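Local coordinates for protein methyltransferase FkbM (Methylobacillus flagellatus KT, PDB 2PY6) that probably acts as a methyltransferase, transferring a methyl group to a substrate, at residues A[74-79]-A[148-153]; A[46-51]-A[111-116]. All blocks are in the same frame, centred on the assembly; numbering follows the deposited sequence. Where two conformers were deposited one is given.

Both contacts lie around one mixed, mostly parallel sheet in the N-terminal half of the chain. Their centres are about 11 Å apart. Along the chain the segments alternate: 46-51, 74-79, 111-116, then 148-153. The segment 74-79 leads into strand 77-82 and 111-116 into strand 114-118. These two strands flank strand 54-58. The other two segments end helices 40-49 and 143-149. The contacts touch at several places, among them Ile46 CD1 on Phe150 CE1 and Ile79 CD1 on Leu114 CD1, each at 3.8 Å. Contact 1 is partly buried and apolar, while contact 2 is a charged cluster at the surface. Both join a helix end to the start of a strand of this sheet, which is distinct from the sheet that includes 229-233.

Contact 1 of 2, residues A[74-79]-A[148-153]; sequences RPCEVI and RAFGLQ
Pro75 and Phe150 form the apolar centre of this contact. The proline ring crosses the Phe150 side chain at about a right angle, and Pro75 CG lies 3.5 Å from Phe150 CB. The same CG reaches Leu152 CD2 at 3.6 Å. One corner of the proline ring therefore touches both side chains.

The second interaction is sulfur-aromatic. Cys76 SG lies over one face of the Phe150 ring, 4.3 Å from the ring centroid and 14° off its normal. With chi1 at 55°, Cys76 holds its sulfur between its own backbone N and carbonyl carbon, above the ring. Cys76 CB adds a contact to Phe150 CE1 at 3.9 Å. With an alanine here in place of Phe150 the ring is gone, which would probably leave the Cys76 sulfur without its aromatic partner and a gap between Cys76 and Ile46.

Phe150 is the first residue after helix 143-149 to leave helical backbone angles. Pro75 and Cys76 lead into strand 77-82. Ile46 of helix 40-49 also packs on Phe150, Leu67 of helix 64-68 touches Leu152, and Cys76 rests on Leu55 of strand 54-58. The contact thus joins a helix end to the approach of a central strand.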
loop_
_atom_site.group_PDB
_atom_site.type_symbol
_atom_site.label_atom_id
_atom_site.label_comp_id
_atom_site.label_asym_id
_atom_site.label_seq_id
_atom_site.Cartn_x
_atom_site.Cartn_y
_atom_site.Cartn_z
ATOM N N ARG A 74 -11.569 -29.859 -20.166
ATOM C CA ARG A 74 -12.216 -28.583 -20.484
ATOM C C ARG A 74 -12.975 -28.682 -21.801
ATOM O O ARG A 74 -12.658 -29.528 -22.646
ATOM C CB ARG A 74 -11.215 -27.429 -20.584
ATOM C CG ARG A 74 -10.549 -27.099 -19.293
ATOM C CD ARG A 74 -9.646 -25.898 -19.414
ATOM N NE ARG A 74 -8.699 -25.921 -18.306
ATOM C CZ ARG A 74 -7.569 -26.622 -18.289
ATOM N NH1 ARG A 74 -7.198 -27.359 -19.332
ATOM N NH2 ARG A 74 -6.788 -26.582 -17.220
ATOM N N PRO A 75 -13.977 -27.812 -21.989
ATOM C CA PRO A 75 -14.768 -27.831 -23.217
ATOM C C PRO A 75 -14.309 -26.734 -24.210
ATOM O O PRO A 75 -15.096 -26.283 -25.048
ATOM C CB PRO A 75 -16.179 -27.570 -22.684
ATOM C CG PRO A 75 -15.909 -26.604 -21.510
ATOM C CD PRO A 75 -14.476 -26.764 -21.074
ATOM N N CYS A 76 -13.054 -26.302 -24.094
ATOM C CA CYS A 76 -12.463 -25.315 -24.979
ATOM C C CYS A 76 -10.971 -25.290 -24.692
ATOM O O CYS A 76 -10.520 -25.768 -23.658
ATOM C CB CYS A 76 -13.066 -23.920 -24.765
ATOM S SG CYS A 76 -12.968 -23.354 -23.081
ATOM N N GLU A 77 -10.215 -24.726 -25.619
ATOM C CA GLU A 77 -8.797 -24.624 -25.488
ATOM C C GLU A 77 -8.463 -23.246 -24.917
ATOM O O GLU A 77 -8.503 -22.248 -25.627
ATOM C CB GLU A 77 -8.153 -24.819 -26.855
ATOM C CG GLU A 77 -6.621 -24.882 -26.830
ATOM C CD GLU A 77 -6.020 -24.747 -28.228
ATOM O OE1 GLU A 77 -6.807 -24.644 -29.203
ATOM O OE2 GLU A 77 -4.763 -24.743 -28.349
ATOM N N VAL A 78 -8.138 -23.201 -23.629
ATOM C CA VAL A 78 -7.768 -21.955 -22.955
ATOM C C VAL A 78 -6.290 -21.654 -23.304
ATOM O O VAL A 78 -5.389 -22.433 -22.968
ATOM C CB VAL A 78 -7.961 -22.036 -21.446
ATOM C CG1 VAL A 78 -7.811 -20.632 -20.821
ATOM C CG2 VAL A 78 -9.349 -22.615 -21.104
ATOM N N ILE A 79 -6.060 -20.526 -23.980
ATOM C CA ILE A 79 -4.725 -20.170 -24.464
ATOM C C ILE A 79 -3.914 -19.151 -23.655
ATOM O O ILE A 79 -2.688 -19.120 -23.770
ATOM C CB ILE A 79 -4.782 -19.704 -25.939
ATOM C CG1 ILE A 79 -5.497 -18.381 -26.092
ATOM C CG2 ILE A 79 -5.481 -20.778 -26.816
ATOM C CD1 ILE A 79 -5.338 -17.791 -27.449
ATOM N N ARG A 148 -22.782 -21.738 -18.438
ATOM C CA ARG A 148 -23.909 -22.155 -19.233
ATOM C C ARG A 148 -23.553 -22.468 -20.675
ATOM O O ARG A 148 -24.036 -23.449 -21.225
ATOM C CB ARG A 148 -25.006 -21.081 -19.186
ATOM C CG ARG A 148 -26.281 -21.440 -20.010
ATOM C CD ARG A 148 -27.359 -20.380 -19.783
ATOM N NE ARG A 148 -27.902 -20.456 -18.435
ATOM C CZ ARG A 148 -28.777 -19.589 -17.940
ATOM N NH1 ARG A 148 -29.238 -18.612 -18.696
ATOM N NH2 ARG A 148 -29.237 -19.736 -16.701
ATOM N N ALA A 149 -22.702 -21.643 -21.286
ATOM C CA ALA A 149 -22.369 -21.784 -22.709
ATOM C C ALA A 149 -21.540 -23.007 -23.036
ATOM O O ALA A 149 -21.633 -23.533 -24.126
ATOM C CB ALA A 149 -21.670 -20.523 -23.233
ATOM N N PHE A 150 -20.715 -23.430 -22.085
ATOM C CA PHE A 150 -19.846 -24.587 -22.235
ATOM C C PHE A 150 -20.352 -25.834 -21.536
ATOM O O PHE A 150 -19.647 -26.813 -21.515
ATOM C CB PHE A 150 -18.428 -24.219 -21.753
ATOM C CG PHE A 150 -17.724 -23.251 -22.673
ATOM C CD1 PHE A 150 -17.387 -23.641 -23.955
ATOM C CD2 PHE A 150 -17.446 -21.951 -22.274
ATOM C CE1 PHE A 150 -16.762 -22.773 -24.821
ATOM C CE2 PHE A 150 -16.843 -21.066 -23.142
ATOM C CZ PHE A 150 -16.499 -21.478 -24.413
ATOM N N GLY A 151 -21.571 -25.793 -20.997
ATOM C CA GLY A 151 -22.208 -26.922 -20.330
ATOM C C GLY A 151 -21.427 -27.446 -19.137
ATOM O O GLY A 151 -21.195 -28.654 -19.026
ATOM N N LEU A 152 -20.997 -26.548 -18.254
ATOM C CA LEU A 152 -20.184 -26.934 -17.092
ATOM C C LEU A 152 -20.993 -27.111 -15.807
ATOM O O LEU A 152 -20.426 -27.232 -14.729
ATOM C CB LEU A 152 -19.074 -25.904 -16.884
ATOM C CG LEU A 152 -18.043 -25.770 -18.010
ATOM C CD1 LEU A 152 -17.132 -24.580 -17.755
ATOM C CD2 LEU A 152 -17.252 -27.054 -18.163
ATOM N N GLN A 153 -22.314 -27.132 -15.913
ATOM C CA GLN A 153 -23.166 -27.344 -14.752
ATOM C C GLN A 153 -22.786 -28.678 -14.085
ATOM O O GLN A 153 -22.642 -29.705 -14.777
ATOM C CB GLN A 153 -24.626 -27.362 -15.161
ATOM C CG GLN A 153 -25.169 -26.059 -15.731
ATOM C CD GLN A 153 -25.075 -25.897 -17.240
ATOM O OE1 GLN A 153 -24.384 -26.648 -17.918
ATOM N NE2 GLN A 153 -25.808 -24.921 -17.773
#

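Contact 2 of 2, residues A[46-51]-A[111-116]; sequences IARRGN and DRDLVA
Arg49 and Asp113 mark the closest approach of the two backbones, with their CA atoms 7.4 Å apart, where the end of helix 40-49 faces the turn before strand 114-118. A cis peptide bond precedes Asp113, whose phi is positive.

The Asp113 carboxylate takes one arginine on each oxygen. Arg48 NE donates to Asp113 OD1 at 2.7 Å. This bond is short but bent, with an N-H...O angle of 131°. It uses the syn lone pair of OD1, which sits 31° out of the guanidinium plane. Arg49 NE donates to Asp113 OD2 at 3.1 Å and is straighter, at 154°. Here OD2 lies in the guanidinium plane, at its edge, but the donor is tilted from the carboxylate plane. The two flat groups stand nearly perpendicular. Arg49 CG, set anti to its own carbonyl carbon, comes within 3.3 Å of Asp113 OD2. The bend at chi2 then turns the chain so that NE also reaches that oxygen. A water lies between Asp113 OD2 and Arg49 NH2, unusually close to the oxygen and at a long 3.3 Å from NH2, so this bridge is doubtful.

Arg112 contributes its aliphatic part. Its CD lies 3.8 Å above the plane of the Arg48 guanidinium, over the centre. The charged ends do not touch. The two bonds probably restrict rotation of the carboxylate, and the arginines would be expected to stabilise its negative charge.

Asp113 also packs on Val45 of the helix. Apolar packing lies beside the charged groups, where Val115 touches Val42 and Val45. The whole is a surface salt-bridge network, joining the C-terminal end of a helix to the start of a parallel strand in an alpha/beta domain.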
loop_
_atom_site.group_PDB
_atom_site.type_symbol
_atom_site.label_atom_id
_atom_site.label_comp_id
_atom_site.label_asym_id
_atom_site.label_seq_id
_atom_site.Cartn_x
_atom_site.Cartn_y
_atom_site.Cartn_z
ATOM N N ILE A 46 -19.227 -21.207 -30.624
ATOM C CA ILE A 46 -19.379 -22.506 -29.954
ATOM C C ILE A 46 -20.058 -23.524 -30.894
ATOM O O ILE A 46 -19.609 -24.667 -30.968
ATOM C CB ILE A 46 -20.092 -22.397 -28.566
ATOM C CG1 ILE A 46 -19.208 -21.641 -27.572
ATOM C CG2 ILE A 46 -20.384 -23.776 -27.973
ATOM C CD1 ILE A 46 -19.903 -21.287 -26.251
ATOM N N ALA A 47 -21.096 -23.094 -31.634
ATOM C CA ALA A 47 -21.774 -23.942 -32.606
ATOM C C ALA A 47 -20.837 -24.384 -33.723
ATOM O O ALA A 47 -20.926 -25.500 -34.205
ATOM C CB ALA A 47 -22.949 -23.202 -33.224
ATOM N N ARG A 48 -19.963 -23.483 -34.145
ATOM C CA ARG A 48 -19.042 -23.740 -35.233
ATOM C C ARG A 48 -17.879 -24.618 -34.794
ATOM O O ARG A 48 -17.507 -25.547 -35.526
ATOM C CB ARG A 48 -18.456 -22.404 -35.707
ATOM C CG ARG A 48 -17.966 -22.356 -37.110
ATOM C CD ARG A 48 -16.878 -21.290 -37.306
ATOM N NE ARG A 48 -17.038 -20.054 -36.527
ATOM C CZ ARG A 48 -17.788 -19.000 -36.860
ATOM N NH1 ARG A 48 -18.550 -18.990 -37.943
ATOM N NH2 ARG A 48 -17.810 -17.941 -36.048
ATOM N N ARG A 49 -17.300 -24.320 -33.615
ATOM C CA ARG A 49 -16.067 -24.994 -33.140
ATOM C C ARG A 49 -16.158 -25.935 -31.952
ATOM O O ARG A 49 -15.234 -26.728 -31.727
ATOM C CB ARG A 49 -14.952 -23.955 -32.901
ATOM C CG ARG A 49 -14.498 -23.230 -34.170
ATOM C CD ARG A 49 -13.876 -24.219 -35.218
ATOM N NE ARG A 49 -13.768 -23.634 -36.563
ATOM C CZ ARG A 49 -14.001 -24.276 -37.711
ATOM N NH1 ARG A 49 -14.391 -25.555 -37.743
ATOM N NH2 ARG A 49 -13.871 -23.610 -38.858
ATOM N N GLY A 50 -17.261 -25.892 -31.217
ATOM C CA GLY A 50 -17.430 -26.763 -30.053
ATOM C C GLY A 50 -16.289 -26.641 -29.053
ATOM O O GLY A 50 -15.990 -25.531 -28.579
ATOM N N ASN A 51 -15.622 -27.759 -28.752
ATOM C CA ASN A 51 -14.532 -27.726 -27.761
ATOM C C ASN A 51 -13.142 -27.384 -28.311
ATOM O O ASN A 51 -12.149 -27.473 -27.588
ATOM C CB ASN A 51 -14.533 -28.959 -26.829
ATOM C CG ASN A 51 -14.260 -30.263 -27.543
ATOM O OD1 ASN A 51 -13.685 -30.307 -28.632
ATOM N ND2 ASN A 51 -14.673 -31.350 -26.912
ATOM N N ASP A 111 -8.114 -14.194 -34.962
ATOM C CA ASP A 111 -8.749 -15.495 -34.672
ATOM C C ASP A 111 -10.244 -15.271 -34.443
ATOM O O ASP A 111 -10.665 -14.563 -33.509
ATOM C CB ASP A 111 -8.092 -16.163 -33.466
ATOM C CG ASP A 111 -8.608 -17.573 -33.201
ATOM O OD1 ASP A 111 -9.559 -18.034 -33.872
ATOM O OD2 ASP A 111 -8.033 -18.222 -32.294
ATOM N N ARG A 112 -11.026 -15.980 -35.244
ATOM C CA ARG A 112 -12.477 -15.742 -35.401
ATOM C C ARG A 112 -13.571 -15.772 -34.299
ATOM O O ARG A 112 -14.158 -14.689 -34.119
ATOM C CB ARG A 112 -12.982 -16.450 -36.691
ATOM C CG ARG A 112 -14.487 -16.311 -36.951
ATOM C CD ARG A 112 -14.857 -16.839 -38.324
ATOM N NE ARG A 112 -14.216 -16.059 -39.390
ATOM C CZ ARG A 112 -14.635 -14.867 -39.835
ATOM N NH1 ARG A 112 -15.692 -14.261 -39.302
ATOM N NH2 ARG A 112 -13.982 -14.248 -40.814
ATOM N N ASP A 113 -13.887 -16.789 -33.484
ATOM C CA ASP A 113 -13.303 -18.128 -33.157
ATOM C C ASP A 113 -12.595 -18.119 -31.765
ATOM O O ASP A 113 -12.480 -19.189 -31.102
ATOM C CB ASP A 113 -12.562 -18.878 -34.258
ATOM C CG ASP A 113 -13.523 -19.691 -35.163
ATOM O OD1 ASP A 113 -14.731 -19.329 -35.261
ATOM O OD2 ASP A 113 -13.055 -20.682 -35.774
ATOM N N LEU A 114 -12.129 -16.931 -31.354
ATOM C CA LEU A 114 -11.487 -16.714 -30.051
ATOM C C LEU A 114 -12.480 -15.942 -29.184
ATOM O O LEU A 114 -12.923 -14.847 -29.564
ATOM C CB LEU A 114 -10.193 -15.899 -30.175
ATOM C CG LEU A 114 -9.438 -15.622 -28.858
ATOM C CD1 LEU A 114 -8.911 -16.913 -28.229
ATOM C CD2 LEU A 114 -8.308 -14.631 -29.084
ATOM N N VAL A 115 -12.820 -16.522 -28.032
ATOM C CA VAL A 115 -13.753 -15.922 -27.082
ATOM C C VAL A 115 -12.965 -15.429 -25.851
ATOM O O VAL A 115 -11.942 -16.018 -25.479
ATOM C CB VAL A 115 -14.804 -16.943 -26.689
ATOM C CG1 VAL A 115 -15.799 -16.365 -25.711
ATOM C CG2 VAL A 115 -15.535 -17.459 -27.957
ATOM N N ALA A 116 -13.430 -14.346 -25.228
ATOM C CA ALA A 116 -12.811 -13.855 -24.008
ATOM C C ALA A 116 -13.741 -14.063 -22.796
ATOM O O ALA A 116 -14.926 -13.732 -22.823
ATOM C CB ALA A 116 -12.415 -12.402 -24.155
HETATM O O HOH W 1 -13.776 -20.430 -38.112
#